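Local coordinates for F-actin-capping protein subunit alpha (Dictyostelium discoideum, PDB 4AKR) that binds the fast-growing barbed ends of actin filaments independently of calcium and blocks subunit exchange there without severing the filaments, at residues Asn76-Asp81 and Lys85-Tyr90; Ser54-Val59 and Leu67-Gly72; Thr12-Asn17 and Ser28-Leu33. All blocks are in the same frame, centred on the assembly; numbering follows the deposited sequence.

Contact 1 (Asn76-Asp81 and Lys85-Tyr90)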
ATOM      1  N   ASN A  76      13.823  16.061 -22.558  1.00 29.09           N
ATOM      2  CA  ASN A  76      13.127  16.109 -21.276  1.00 29.94           C
ATOM      3  C   ASN A  76      11.608  16.230 -21.447  1.00 29.50           C
ATOM      4  O   ASN A  76      10.838  15.902 -20.537  1.00 27.98           O
ATOM      5  CB  ASN A  76      13.658  17.283 -20.454  1.00 32.55           C
ATOM      6  CG  ASN A  76      13.424  17.111 -18.968  1.00 35.76           C
ATOM      7  OD1 ASN A  76      12.287  17.180 -18.487  1.00 37.91           O
ATOM      8  ND2 ASN A  76      14.504  16.880 -18.227  1.00 37.08           N
ATOM      9  N   ASN A  77      11.176  16.698 -22.613  1.00 28.30           N
ATOM     10  CA  ASN A  77       9.753  16.857 -22.877  1.00 29.00           C
ATOM     11  C   ASN A  77       9.333  16.318 -24.237  1.00 28.05           C
ATOM     12  O   ASN A  77       8.274  16.677 -24.755  1.00 28.86           O
ATOM     13  CB  ASN A  77       9.369  18.331 -22.776  1.00 30.74           C
ATOM     14  CG  ASN A  77       9.758  18.929 -21.450  1.00 34.56           C
ATOM     15  OD1 ASN A  77      10.946  19.082 -21.154  1.00 36.25           O
ATOM     16  ND2 ASN A  77       8.762  19.254 -20.628  1.00 34.62           N
ATOM     17  N   GLU A  78      10.153  15.455 -24.817  1.00 26.01           N
ATOM     18  CA  GLU A  78       9.819  14.899 -26.116  1.00 26.90           C
ATOM     19  C   GLU A  78       9.862  13.385 -26.089  1.00 25.24           C
ATOM     20  O   GLU A  78      10.843  12.782 -25.653  1.00 26.92           O
ATOM     21  CB  GLU A  78      10.764  15.442 -27.186  1.00 27.05           C
ATOM     22  CG  GLU A  78      10.622  16.936 -27.418  1.00 28.43           C
ATOM     23  CD  GLU A  78      11.630  17.450 -28.426  1.00 31.05           C
ATOM     24  OE1 GLU A  78      12.836  17.169 -28.254  1.00 31.65           O
ATOM     25  OE2 GLU A  78      11.221  18.131 -29.389  1.00 31.56           O
ATOM     26  N   TYR A  79       8.787  12.780 -26.570  1.00 23.32           N
ATOM     27  CA  TYR A  79       8.660  11.335 -26.578  1.00 21.23           C
ATOM     28  C   TYR A  79       8.320  10.812 -27.963  1.00 21.05           C
ATOM     29  O   TYR A  79       7.443  11.341 -28.650  1.00 21.62           O
ATOM     30  CB  TYR A  79       7.612  10.934 -25.537  1.00 17.95           C
ATOM     31  CG  TYR A  79       8.062  11.323 -24.145  1.00 16.97           C
ATOM     32  CD1 TYR A  79       7.867  12.623 -23.659  1.00 16.97           C
ATOM     33  CD2 TYR A  79       8.824  10.444 -23.373  1.00 17.19           C
ATOM     34  CE1 TYR A  79       8.436  13.041 -22.446  1.00 16.15           C
ATOM     35  CE2 TYR A  79       9.392  10.846 -22.162  1.00 17.43           C
ATOM     36  CZ  TYR A  79       9.201  12.144 -21.710  1.00 17.69           C
ATOM     37  OH  TYR A  79       9.825  12.543 -20.550  1.00 18.12           O
ATOM     38  N   LEU A  80       9.050   9.776 -28.362  1.00 20.05           N
ATOM     39  CA  LEU A  80       8.896   9.140 -29.658  1.00 19.76           C
ATOM     40  C   LEU A  80       7.766   8.121 -29.658  1.00 20.63           C
ATOM     41  O   LEU A  80       7.586   7.361 -28.703  1.00 20.85           O
ATOM     42  CB  LEU A  80      10.207   8.451 -30.050  1.00 18.01           C
ATOM     43  CG  LEU A  80      10.272   7.788 -31.431  1.00 19.70           C
ATOM     44  CD1 LEU A  80      10.201   8.853 -32.522  1.00 18.81           C
ATOM     45  CD2 LEU A  80      11.567   7.005 -31.566  1.00 16.52           C
ATOM     46  N   ASP A  81       7.002   8.123 -30.740  1.00 20.47           N
ATOM     47  CA  ASP A  81       5.894   7.199 -30.923  1.00 21.42           C
ATOM     48  C   ASP A  81       6.105   6.599 -32.309  1.00 21.53           C
ATOM     49  O   ASP A  81       5.537   7.066 -33.292  1.00 22.26           O
ATOM     50  CB  ASP A  81       4.564   7.958 -30.838  1.00 22.30           C
ATOM     51  CG  ASP A  81       3.375   7.091 -31.181  1.00 23.17           C
ATOM     52  OD1 ASP A  81       3.471   5.853 -31.038  1.00 27.81           O
ATOM     53  OD2 ASP A  81       2.333   7.647 -31.584  1.00 23.29           O
ATOM     54  N   LYS A  85       4.920   7.171 -36.316  1.00 20.27           N
ATOM     55  CA  LYS A  85       6.021   7.980 -36.819  1.00 20.09           C
ATOM     56  C   LYS A  85       5.917   9.432 -36.383  1.00 21.18           C
ATOM     57  O   LYS A  85       5.883  10.338 -37.220  1.00 22.44           O
ATOM     58  CB  LYS A  85       6.068   7.920 -38.346  1.00 20.73           C
ATOM     59  CG  LYS A  85       6.384   6.542 -38.910  1.00 20.80           C
ATOM     60  CD  LYS A  85       6.712   6.629 -40.390  1.00 20.49           C
ATOM     61  CE  LYS A  85       5.474   6.776 -41.242  1.00 21.01           C
ATOM     62  NZ  LYS A  85       4.815   5.449 -41.403  1.00 24.48           N
ATOM     63  N   GLN A  86       5.864   9.661 -35.076  1.00 19.37           N
ATOM     64  CA  GLN A  86       5.759  11.020 -34.575  1.00 19.08           C
ATOM     65  C   GLN A  86       6.519  11.262 -33.281  1.00 19.61           C
ATOM     66  O   GLN A  86       6.939  10.333 -32.592  1.00 18.92           O
ATOM     67  CB  GLN A  86       4.284  11.404 -34.385  1.00 18.64           C
ATOM     68  CG  GLN A  86       3.524  10.582 -33.357  1.00 20.78           C
ATOM     69  CD  GLN A  86       2.060  10.997 -33.249  1.00 23.73           C
ATOM     70  OE1 GLN A  86       1.283  10.402 -32.502  1.00 24.16           O
ATOM     71  NE2 GLN A  86       1.681  12.022 -33.997  1.00 23.38           N
ATOM     72  N   VAL A  87       6.697  12.538 -32.972  1.00 21.21           N
ATOM     73  CA  VAL A  87       7.387  12.970 -31.770  1.00 21.00           C
ATOM     74  C   VAL A  87       6.369  13.773 -30.990  1.00 22.37           C
ATOM     75  O   VAL A  87       5.794  14.747 -31.501  1.00 21.28           O
ATOM     76  CB  VAL A  87       8.592  13.863 -32.094  1.00 18.87           C
ATOM     77  CG1 VAL A  87       9.120  14.496 -30.820  1.00 20.87           C
ATOM     78  CG2 VAL A  87       9.677  13.035 -32.754  1.00 19.97           C
ATOM     79  N   ILE A  88       6.138  13.349 -29.755  1.00 21.89           N
ATOM     80  CA  ILE A  88       5.166  14.007 -28.896  1.00 20.67           C
ATOM     81  C   ILE A  88       5.840  14.894 -27.863  1.00 20.54           C
ATOM     82  O   ILE A  88       6.731  14.446 -27.136  1.00 20.13           O
ATOM     83  CB  ILE A  88       4.312  12.958 -28.166  1.00 19.48           C
ATOM     84  CG1 ILE A  88       3.612  12.069 -29.192  1.00 18.62           C
ATOM     85  CG2 ILE A  88       3.304  13.633 -27.272  1.00 19.13           C
ATOM     86  CD1 ILE A  88       2.924  10.854 -28.589  1.00 19.89           C
ATOM     87  N   THR A  89       5.434  16.159 -27.827  1.00 19.82           N
ATOM     88  CA  THR A  89       5.955  17.103 -26.848  1.00 20.05           C
ATOM     89  C   THR A  89       4.947  17.021 -25.704  1.00 19.48           C
ATOM     90  O   THR A  89       3.729  17.058 -25.936  1.00 18.77           O
ATOM     91  CB  THR A  89       6.024  18.540 -27.420  1.00 21.40           C
ATOM     92  OG1 THR A  89       6.848  18.536 -28.593  1.00 22.45           O
ATOM     93  CG2 THR A  89       6.639  19.503 -26.395  1.00 20.35           C
ATOM     94  N   TYR A  90       5.460  16.916 -24.480  1.00 17.92           N
ATOM     95  CA  TYR A  90       4.622  16.747 -23.292  1.00 19.63           C
ATOM     96  C   TYR A  90       4.959  17.672 -22.117  1.00 19.38           C
ATOM     97  O   TYR A  90       6.125  17.890 -21.806  1.00 20.33           O
ATOM     98  CB  TYR A  90       4.752  15.288 -22.835  1.00 18.44           C
ATOM     99  CG  TYR A  90       3.848  14.850 -21.709  1.00 18.68           C
ATOM    100  CD1 TYR A  90       2.482  14.662 -21.921  1.00 18.96           C
ATOM    101  CD2 TYR A  90       4.372  14.525 -20.462  1.00 17.67           C
ATOM    102  CE1 TYR A  90       1.665  14.146 -20.928  1.00 18.95           C
ATOM    103  CE2 TYR A  90       3.564  14.006 -19.460  1.00 19.65           C
ATOM    104  CZ  TYR A  90       2.212  13.815 -19.702  1.00 19.53           C
ATOM    105  OH  TYR A  90       1.412  13.273 -18.729  1.00 21.05           O
TER

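Contact 2 (Ser54-Val59 and Leu67-Gly72)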
ATOM      1  N   SER A  54       7.878   6.733 -15.156  1.00 18.26           N
ATOM      2  CA  SER A  54       7.988   5.428 -14.509  1.00 18.12           C
ATOM      3  C   SER A  54       6.633   4.736 -14.437  1.00 16.05           C
ATOM      4  O   SER A  54       6.559   3.514 -14.388  1.00 17.39           O
ATOM      5  CB  SER A  54       8.615   5.559 -13.114  1.00 20.96           C
ATOM      6  OG  SER A  54       7.931   6.502 -12.317  1.00 25.03           O
ATOM      7  N   GLN A  55       5.564   5.524 -14.441  1.00 14.81           N
ATOM      8  CA  GLN A  55       4.203   4.988 -14.424  1.00 13.89           C
ATOM      9  C   GLN A  55       3.796   4.660 -15.857  1.00 13.97           C
ATOM     10  O   GLN A  55       2.818   3.941 -16.090  1.00 11.96           O
ATOM     11  CB  GLN A  55       3.223   6.026 -13.880  1.00 14.78           C
ATOM     12  CG  GLN A  55       3.270   6.211 -12.387  1.00 19.30           C
ATOM     13  CD  GLN A  55       2.637   5.051 -11.645  1.00 19.65           C
ATOM     14  OE1 GLN A  55       1.502   4.664 -11.932  1.00 19.38           O
ATOM     15  NE2 GLN A  55       3.363   4.499 -10.680  1.00 19.00           N
ATOM     16  N   MET A  56       4.557   5.191 -16.815  1.00 12.14           N
ATOM     17  CA  MET A  56       4.260   4.986 -18.223  1.00 12.52           C
ATOM     18  C   MET A  56       2.808   5.404 -18.487  1.00 12.56           C
ATOM     19  O   MET A  56       1.989   4.619 -18.968  1.00 11.91           O
ATOM     20  CB  MET A  56       4.468   3.521 -18.622  1.00 14.94           C
ATOM     21  CG  MET A  56       5.855   2.961 -18.288  1.00 15.70           C
ATOM     22  SD  MET A  56       6.324   1.538 -19.301  1.00 18.60           S
ATOM     23  CE  MET A  56       5.309   0.260 -18.640  1.00 18.09           C
ATOM     24  N   VAL A  57       2.500   6.651 -18.145  1.00 11.11           N
ATOM     25  CA  VAL A  57       1.170   7.195 -18.359  1.00 11.47           C
ATOM     26  C   VAL A  57       0.856   7.217 -19.866  1.00 12.57           C
ATOM     27  O   VAL A  57       1.755   7.222 -20.700  1.00 10.51           O
ATOM     28  CB  VAL A  57       1.063   8.637 -17.786  1.00 12.48           C
ATOM     29  CG1 VAL A  57       1.279   8.616 -16.267  1.00  6.23           C
ATOM     30  CG2 VAL A  57       2.095   9.552 -18.467  1.00  8.24           C
ATOM     31  N   SER A  58      -0.426   7.211 -20.203  1.00 14.57           N
ATOM     32  CA  SER A  58      -0.856   7.232 -21.597  1.00 16.30           C
ATOM     33  C   SER A  58      -1.392   8.613 -21.951  1.00 17.29           C
ATOM     34  O   SER A  58      -1.834   9.366 -21.082  1.00 17.16           O
ATOM     35  CB  SER A  58      -1.942   6.187 -21.836  1.00 15.26           C
ATOM     36  OG  SER A  58      -3.123   6.539 -21.144  1.00 17.97           O
ATOM     37  N   VAL A  59      -1.341   8.941 -23.237  1.00 18.94           N
ATOM     38  CA  VAL A  59      -1.809  10.233 -23.723  1.00 17.89           C
ATOM     39  C   VAL A  59      -2.617  10.023 -24.991  1.00 19.50           C
ATOM     40  O   VAL A  59      -2.541   8.969 -25.623  1.00 18.28           O
ATOM     41  CB  VAL A  59      -0.622  11.172 -24.055  1.00 16.51           C
ATOM     42  CG1 VAL A  59       0.152  11.511 -22.795  1.00 15.50           C
ATOM     43  CG2 VAL A  59       0.305  10.503 -25.064  1.00 16.31           C
ATOM     44  N   LEU A  67       2.250   6.130 -25.251  1.00 14.57           N
ATOM     45  CA  LEU A  67       2.817   6.057 -23.917  1.00 14.86           C
ATOM     46  C   LEU A  67       3.960   7.049 -23.704  1.00 15.55           C
ATOM     47  O   LEU A  67       4.715   7.349 -24.624  1.00 12.52           O
ATOM     48  CB  LEU A  67       3.339   4.644 -23.640  1.00 14.02           C
ATOM     49  CG  LEU A  67       2.360   3.468 -23.556  1.00 14.23           C
ATOM     50  CD1 LEU A  67       3.115   2.224 -23.087  1.00 11.63           C
ATOM     51  CD2 LEU A  67       1.236   3.789 -22.578  1.00 10.51           C
ATOM     52  N   ILE A  68       4.066   7.554 -22.478  1.00 16.72           N
ATOM     53  CA  ILE A  68       5.144   8.455 -22.089  1.00 18.76           C
ATOM     54  C   ILE A  68       6.077   7.579 -21.243  1.00 20.59           C
ATOM     55  O   ILE A  68       5.738   7.219 -20.110  1.00 20.27           O
ATOM     56  CB  ILE A  68       4.638   9.627 -21.218  1.00 18.91           C
ATOM     57  CG1 ILE A  68       3.658  10.501 -22.014  1.00 15.73           C
ATOM     58  CG2 ILE A  68       5.821  10.442 -20.713  1.00 19.58           C
ATOM     59  CD1 ILE A  68       4.234  11.085 -23.284  1.00 16.75           C
ATOM     60  N   THR A  69       7.236   7.230 -21.798  1.00 20.28           N
ATOM     61  CA  THR A  69       8.196   6.372 -21.101  1.00 21.16           C
ATOM     62  C   THR A  69       9.611   6.912 -21.216  1.00 21.07           C
ATOM     63  O   THR A  69       9.870   7.821 -21.999  1.00 21.83           O
ATOM     64  CB  THR A  69       8.216   4.964 -21.701  1.00 21.44           C
ATOM     65  OG1 THR A  69       8.926   4.996 -22.949  1.00 21.61           O
ATOM     66  CG2 THR A  69       6.789   4.464 -21.940  1.00 19.38           C
ATOM     67  N   LYS A  70      10.529   6.345 -20.439  1.00 20.99           N
ATOM     68  CA  LYS A  70      11.919   6.787 -20.486  1.00 21.73           C
ATOM     69  C   LYS A  70      12.570   6.215 -21.731  1.00 21.99           C
ATOM     70  O   LYS A  70      13.496   6.807 -22.278  1.00 22.04           O
ATOM     71  CB  LYS A  70      12.698   6.315 -19.259  1.00 22.98           C
ATOM     72  CG  LYS A  70      12.196   6.863 -17.929  1.00 26.18           C
ATOM     73  CD  LYS A  70      13.028   6.321 -16.766  1.00 28.31           C
ATOM     74  CE  LYS A  70      12.410   6.659 -15.407  1.00 30.31           C
ATOM     75  NZ  LYS A  70      13.228   6.105 -14.283  1.00 33.33           N
ATOM     76  N   GLU A  71      12.085   5.062 -22.182  1.00 21.91           N
ATOM     77  CA  GLU A  71      12.654   4.437 -23.367  1.00 24.40           C
ATOM     78  C   GLU A  71      12.305   5.188 -24.645  1.00 24.49           C
ATOM     79  O   GLU A  71      12.979   5.028 -25.660  1.00 25.44           O
ATOM     80  CB  GLU A  71      12.203   2.985 -23.498  1.00 26.06           C
ATOM     81  CG  GLU A  71      12.876   2.275 -24.672  1.00 29.79           C
ATOM     82  CD  GLU A  71      14.392   2.244 -24.549  1.00 31.71           C
ATOM     83  OE1 GLU A  71      14.908   2.309 -23.410  1.00 34.10           O
ATOM     84  OE2 GLU A  71      15.072   2.145 -25.591  1.00 31.49           O
ATOM     85  N   GLY A  72      11.254   5.999 -24.601  1.00 23.99           N
ATOM     86  CA  GLY A  72      10.871   6.759 -25.776  1.00 23.97           C
ATOM     87  C   GLY A  72      11.244   8.223 -25.630  1.00 25.83           C
ATOM     88  O   GLY A  72      10.964   9.043 -26.508  1.00 25.91           O
TER

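Contact 3 (Thr12-Asn17 and Ser28-Leu33)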
ATOM      1  N   THR A  12       8.871  15.939  -1.903  1.00 24.01           N
ATOM      2  CA  THR A  12       9.272  15.256  -3.129  1.00 22.38           C
ATOM      3  C   THR A  12       8.956  13.783  -2.972  1.00 22.29           C
ATOM      4  O   THR A  12       8.472  13.140  -3.895  1.00 22.96           O
ATOM      5  CB  THR A  12      10.794  15.416  -3.416  1.00 22.41           C
ATOM      6  OG1 THR A  12      11.100  16.792  -3.646  1.00 19.07           O
ATOM      7  CG2 THR A  12      11.199  14.616  -4.649  1.00 20.83           C
ATOM      8  N   ASN A  13       9.229  13.249  -1.790  1.00 24.18           N
ATOM      9  CA  ASN A  13       8.964  11.836  -1.529  1.00 24.31           C
ATOM     10  C   ASN A  13       7.482  11.488  -1.537  1.00 23.03           C
ATOM     11  O   ASN A  13       7.111  10.374  -1.912  1.00 22.77           O
ATOM     12  CB  ASN A  13       9.597  11.421  -0.203  1.00 26.72           C
ATOM     13  CG  ASN A  13      11.012  10.932  -0.379  1.00 28.15           C
ATOM     14  OD1 ASN A  13      11.245   9.736  -0.570  1.00 30.04           O
ATOM     15  ND2 ASN A  13      11.964  11.854  -0.345  1.00 25.04           N
ATOM     16  N   PHE A  14       6.632  12.420  -1.110  1.00 19.83           N
ATOM     17  CA  PHE A  14       5.199  12.156  -1.140  1.00 18.21           C
ATOM     18  C   PHE A  14       4.809  11.999  -2.607  1.00 17.04           C
ATOM     19  O   PHE A  14       4.283  10.963  -3.026  1.00 17.85           O
ATOM     20  CB  PHE A  14       4.401  13.315  -0.525  1.00 15.64           C
ATOM     21  CG  PHE A  14       4.590  13.473   0.961  1.00 16.46           C
ATOM     22  CD1 PHE A  14       5.089  12.428   1.736  1.00 16.81           C
ATOM     23  CD2 PHE A  14       4.266  14.668   1.589  1.00 16.03           C
ATOM     24  CE1 PHE A  14       5.262  12.574   3.105  1.00 16.79           C
ATOM     25  CE2 PHE A  14       4.435  14.823   2.953  1.00 17.79           C
ATOM     26  CZ  PHE A  14       4.935  13.772   3.715  1.00 16.93           C
ATOM     27  N   LEU A  15       5.103  13.031  -3.386  1.00 16.49           N
ATOM     28  CA  LEU A  15       4.785  13.049  -4.807  1.00 15.91           C
ATOM     29  C   LEU A  15       5.246  11.800  -5.550  1.00 16.12           C
ATOM     30  O   LEU A  15       4.468  11.177  -6.279  1.00 17.02           O
ATOM     31  CB  LEU A  15       5.385  14.304  -5.466  1.00 15.64           C
ATOM     32  CG  LEU A  15       4.827  15.654  -4.991  1.00 17.94           C
ATOM     33  CD1 LEU A  15       5.486  16.807  -5.755  1.00 14.73           C
ATOM     34  CD2 LEU A  15       3.314  15.674  -5.205  1.00 16.80           C
ATOM     35  N   LEU A  16       6.503  11.420  -5.360  1.00 15.28           N
ATOM     36  CA  LEU A  16       7.039  10.250  -6.039  1.00 17.14           C
ATOM     37  C   LEU A  16       6.352   8.953  -5.646  1.00 18.29           C
ATOM     38  O   LEU A  16       6.401   7.976  -6.386  1.00 18.79           O
ATOM     39  CB  LEU A  16       8.543  10.119  -5.769  1.00 18.05           C
ATOM     40  CG  LEU A  16       9.481  11.086  -6.500  1.00 19.37           C
ATOM     41  CD1 LEU A  16      10.882  10.979  -5.919  1.00 19.36           C
ATOM     42  CD2 LEU A  16       9.483  10.769  -7.991  1.00 18.97           C
ATOM     43  N   ASN A  17       5.709   8.943  -4.486  1.00 20.02           N
ATOM     44  CA  ASN A  17       5.055   7.733  -4.005  1.00 21.50           C
ATOM     45  C   ASN A  17       3.543   7.687  -4.126  1.00 22.94           C
ATOM     46  O   ASN A  17       2.894   6.824  -3.530  1.00 24.54           O
ATOM     47  CB  ASN A  17       5.469   7.484  -2.556  1.00 18.78           C
ATOM     48  CG  ASN A  17       6.842   6.870  -2.457  1.00 19.10           C
ATOM     49  OD1 ASN A  17       7.011   5.676  -2.688  1.00 18.15           O
ATOM     50  ND2 ASN A  17       7.840   7.688  -2.140  1.00 17.07           N
ATOM     51  N   SER A  28      -2.316  17.864  -4.784  1.00 22.33           N
ATOM     52  CA  SER A  28      -3.114  18.870  -4.090  1.00 23.06           C
ATOM     53  C   SER A  28      -2.841  18.857  -2.605  1.00 23.79           C
ATOM     54  O   SER A  28      -2.661  19.908  -1.997  1.00 24.46           O
ATOM     55  CB  SER A  28      -4.610  18.637  -4.309  1.00 24.73           C
ATOM     56  OG  SER A  28      -5.001  19.013  -5.617  1.00 28.52           O
ATOM     57  N   ASP A  29      -2.827  17.668  -2.013  1.00 24.15           N
ATOM     58  CA  ASP A  29      -2.567  17.559  -0.586  1.00 24.09           C
ATOM     59  C   ASP A  29      -1.201  18.153  -0.258  1.00 23.98           C
ATOM     60  O   ASP A  29      -1.062  18.912   0.698  1.00 25.53           O
ATOM     61  CB  ASP A  29      -2.605  16.094  -0.135  1.00 25.05           C
ATOM     62  CG  ASP A  29      -3.976  15.457  -0.307  1.00 24.52           C
ATOM     63  OD1 ASP A  29      -4.998  16.150  -0.139  1.00 23.08           O
ATOM     64  OD2 ASP A  29      -4.025  14.244  -0.593  1.00 27.35           O
ATOM     65  N   VAL A  30      -0.195  17.812  -1.055  1.00 22.55           N
ATOM     66  CA  VAL A  30       1.151  18.317  -0.823  1.00 24.19           C
ATOM     67  C   VAL A  30       1.232  19.844  -0.906  1.00 25.43           C
ATOM     68  O   VAL A  30       1.676  20.504   0.042  1.00 26.01           O
ATOM     69  CB  VAL A  30       2.151  17.701  -1.817  1.00 23.19           C
ATOM     70  CG1 VAL A  30       3.540  18.264  -1.575  1.00 24.56           C
ATOM     71  CG2 VAL A  30       2.176  16.193  -1.646  1.00 25.10           C
ATOM     72  N   ARG A  31       0.801  20.405  -2.030  1.00 25.26           N
ATOM     73  CA  ARG A  31       0.828  21.851  -2.202  1.00 26.61           C
ATOM     74  C   ARG A  31       0.159  22.572  -1.032  1.00 26.71           C
ATOM     75  O   ARG A  31       0.546  23.688  -0.677  1.00 26.71           O
ATOM     76  CB  ARG A  31       0.143  22.250  -3.517  1.00 26.74           C
ATOM     77  CG  ARG A  31       0.943  21.888  -4.766  1.00 30.44           C
ATOM     78  CD  ARG A  31       0.309  22.432  -6.048  1.00 32.31           C
ATOM     79  NE  ARG A  31       1.124  22.152  -7.233  1.00 35.84           N
ATOM     80  CZ  ARG A  31       2.323  22.682  -7.472  1.00 38.22           C
ATOM     81  NH1 ARG A  31       2.861  23.531  -6.606  1.00 40.87           N
ATOM     82  NH2 ARG A  31       2.986  22.373  -8.580  1.00 38.67           N
ATOM     83  N   ALA A  32      -0.837  21.937  -0.425  1.00 25.07           N
ATOM     84  CA  ALA A  32      -1.542  22.563   0.684  1.00 24.81           C
ATOM     85  C   ALA A  32      -0.799  22.411   2.003  1.00 24.65           C
ATOM     86  O   ALA A  32      -1.218  22.951   3.027  1.00 27.27           O
ATOM     87  CB  ALA A  32      -2.943  21.986   0.801  1.00 23.73           C
ATOM     88  N   LEU A  33       0.307  21.685   1.981  1.00 24.91           N
ATOM     89  CA  LEU A  33       1.079  21.477   3.192  1.00 25.36           C
ATOM     90  C   LEU A  33       2.387  22.237   3.138  1.00 25.83           C
ATOM     91  O   LEU A  33       3.071  22.377   4.147  1.00 25.87           O
ATOM     92  CB  LEU A  33       1.338  19.985   3.393  1.00 25.38           C
ATOM     93  CG  LEU A  33       0.046  19.161   3.449  1.00 25.57           C
ATOM     94  CD1 LEU A  33       0.378  17.688   3.600  1.00 25.60           C
ATOM     95  CD2 LEU A  33      -0.821  19.648   4.603  1.00 24.26           C
TER

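Contact 1 (Asn76-Asp81 and Lys85-Tyr90)
Tyr79 and Ile88 trade two backbone hydrogen bonds in the middle of an antiparallel beta hairpin built from strands 78-81 and 86-91. Ile88 N reaches Tyr79 O at 2.6 Å and almost straight (173°), while Tyr79 N gives its hydrogen to Ile88 O. Asp81 and Gln86 make the next hydrogen-bonded pair, and there Lys85 faces Asp81 as well: a G1 beta bulge, with Lys85 at positive phi (41°) where the turn runs into the second strand. Along the Tyr79 side chain, CB lies 4.0 Å from Ile88 O, and that same oxygen sits at the edge of the ring, near its plane. With CG anti to the carbonyl carbon (chi1 -63°), the ring leans toward the Asn77-Tyr90 end, and CD1 comes within 4.2 Å of Tyr90 CB. CE2 comes against Thr69 O. At the tip, OH is hydrogen-bonded to Glu73, and the ring also meets that of His92. Helix 44-55 covers this side, Thr53 touching Tyr79 and Asn52 touching Tyr90. Farther along the same face, Ile88 CD1 rests 4.0 Å from Asp81 CB. Val87 occupies the opposite face and splits its branches: CG1 goes to Glu78 CB at 4.1 Å, CG2 to Leu80 CD1 at 4.2 Å. Asn77 points its amide N-H at the partner strand, ND2 donating to Tyr90 O at 3.2 Å, the acceptor close to the amide plane.

Contact 2 (Ser54-Val59 and Leu67-Gly72)
Leu67 pairs with Ser58 across the mouth of a tight beta hairpin, strands 58-61 and 64-67, entered straight from helix 44-55, whose end is a Schellman motif with Met56 at positive phi as its C-prime residue. Leu67 brings CD2 to 4.0 Å from Ser58 CB and also close to Met56 O; the side chain also packs on the five-stranded sheet, against Val134, Ala136 and Cys151. Ile68 follows, using both backbone and side chain. Its N donates to Val57 O at 2.9 Å, with the carbonyl aimed almost directly at it (C=O...N 172°), and its own O takes a CA-H...O contact from Met56 CA at 3.3 Å. On the other side from Leu67, Ile68 CB touches Val57 CG2 at 3.7 Å, and its CG1 meets Val59 CG1 at 3.7 Å, those two side chains crossing at about a right angle. At Thr69 the two branches part company. OG1 stands between the backbone N and carbonyl carbon (chi1 76°), which leaves CG2 anti to the carbonyl carbon and facing Met56, 4.0 Å from SD. OG1 is hydrogen-bonded to Tyr138 OH. The chain then turns through Lys70 and Glu71 and comes back on itself, Gly72 N making a weak bond to Thr69 OG1 at 3.0 Å.

Contact 3 (Thr12-Asn17 and Ser28-Leu33)
Val30 puts one methyl, CG2, between Phe14 and Leu15, and this small apolar junction joins helix 4-16 to helix 23-31 in the helical N-terminal part of the subunit. CG2 is 3.8 Å from Phe14 CB and lies at the edge of the phenyl ring, near its plane, Phe14 CD2 being 4.1 Å from Val30 CG2. From Leu15 it is CD2 that arrives, 3.8 Å from the same Val30 CG2. CG2 gets there because it stands anti to the carbonyl carbon of Val30, while CG1 is anti to the backbone N (chi1 179°). Leu15 is also packed against Thr47 and Phe48 of helix 44-55. Polar bonds stay off this junction. The Asn17 side chain folds back onto the last turn of helix 4-16, ND2 bonding to Asn13 O at 2.8 Å (169°) with the acceptor in the amide plane; Arg31 points elsewhere, to a salt bridge with Glu37. The other protein chain of the assembly approaches here too, packing on Phe14, Asn17 and Asp29. Direct contact between the segments is thus apolar and non-directional, one methyl against two side chains, and the relative position of the helices probably also owes something to helix 44-55 and the other chain.

In the fold
From the N terminus, contact 3 comes first: helix 4-16 ends, a short loop and helix 23-31 follow, and residues 28-33 fold back on 12-17. Helix 44-55 then leads into contact 2, which closes the loop holding hairpin 58-61/64-67. Contact 1 closes last, over the tight turn between strands 78-81 and 86-91. The three lie in series, none within another. Contacts 1 and 2 touch: Leu80 N probably bonds to Gly72 O, and Tyr90 reaches into contact 2, its ring carbon CE1 near Val59 and its OH near Val57, tying the small four-stranded sheet to the helix-to-hairpin junction. Contact 3 stands apart, its centre about 21 Å from that of contact 2, with helix 44-55 bridging them.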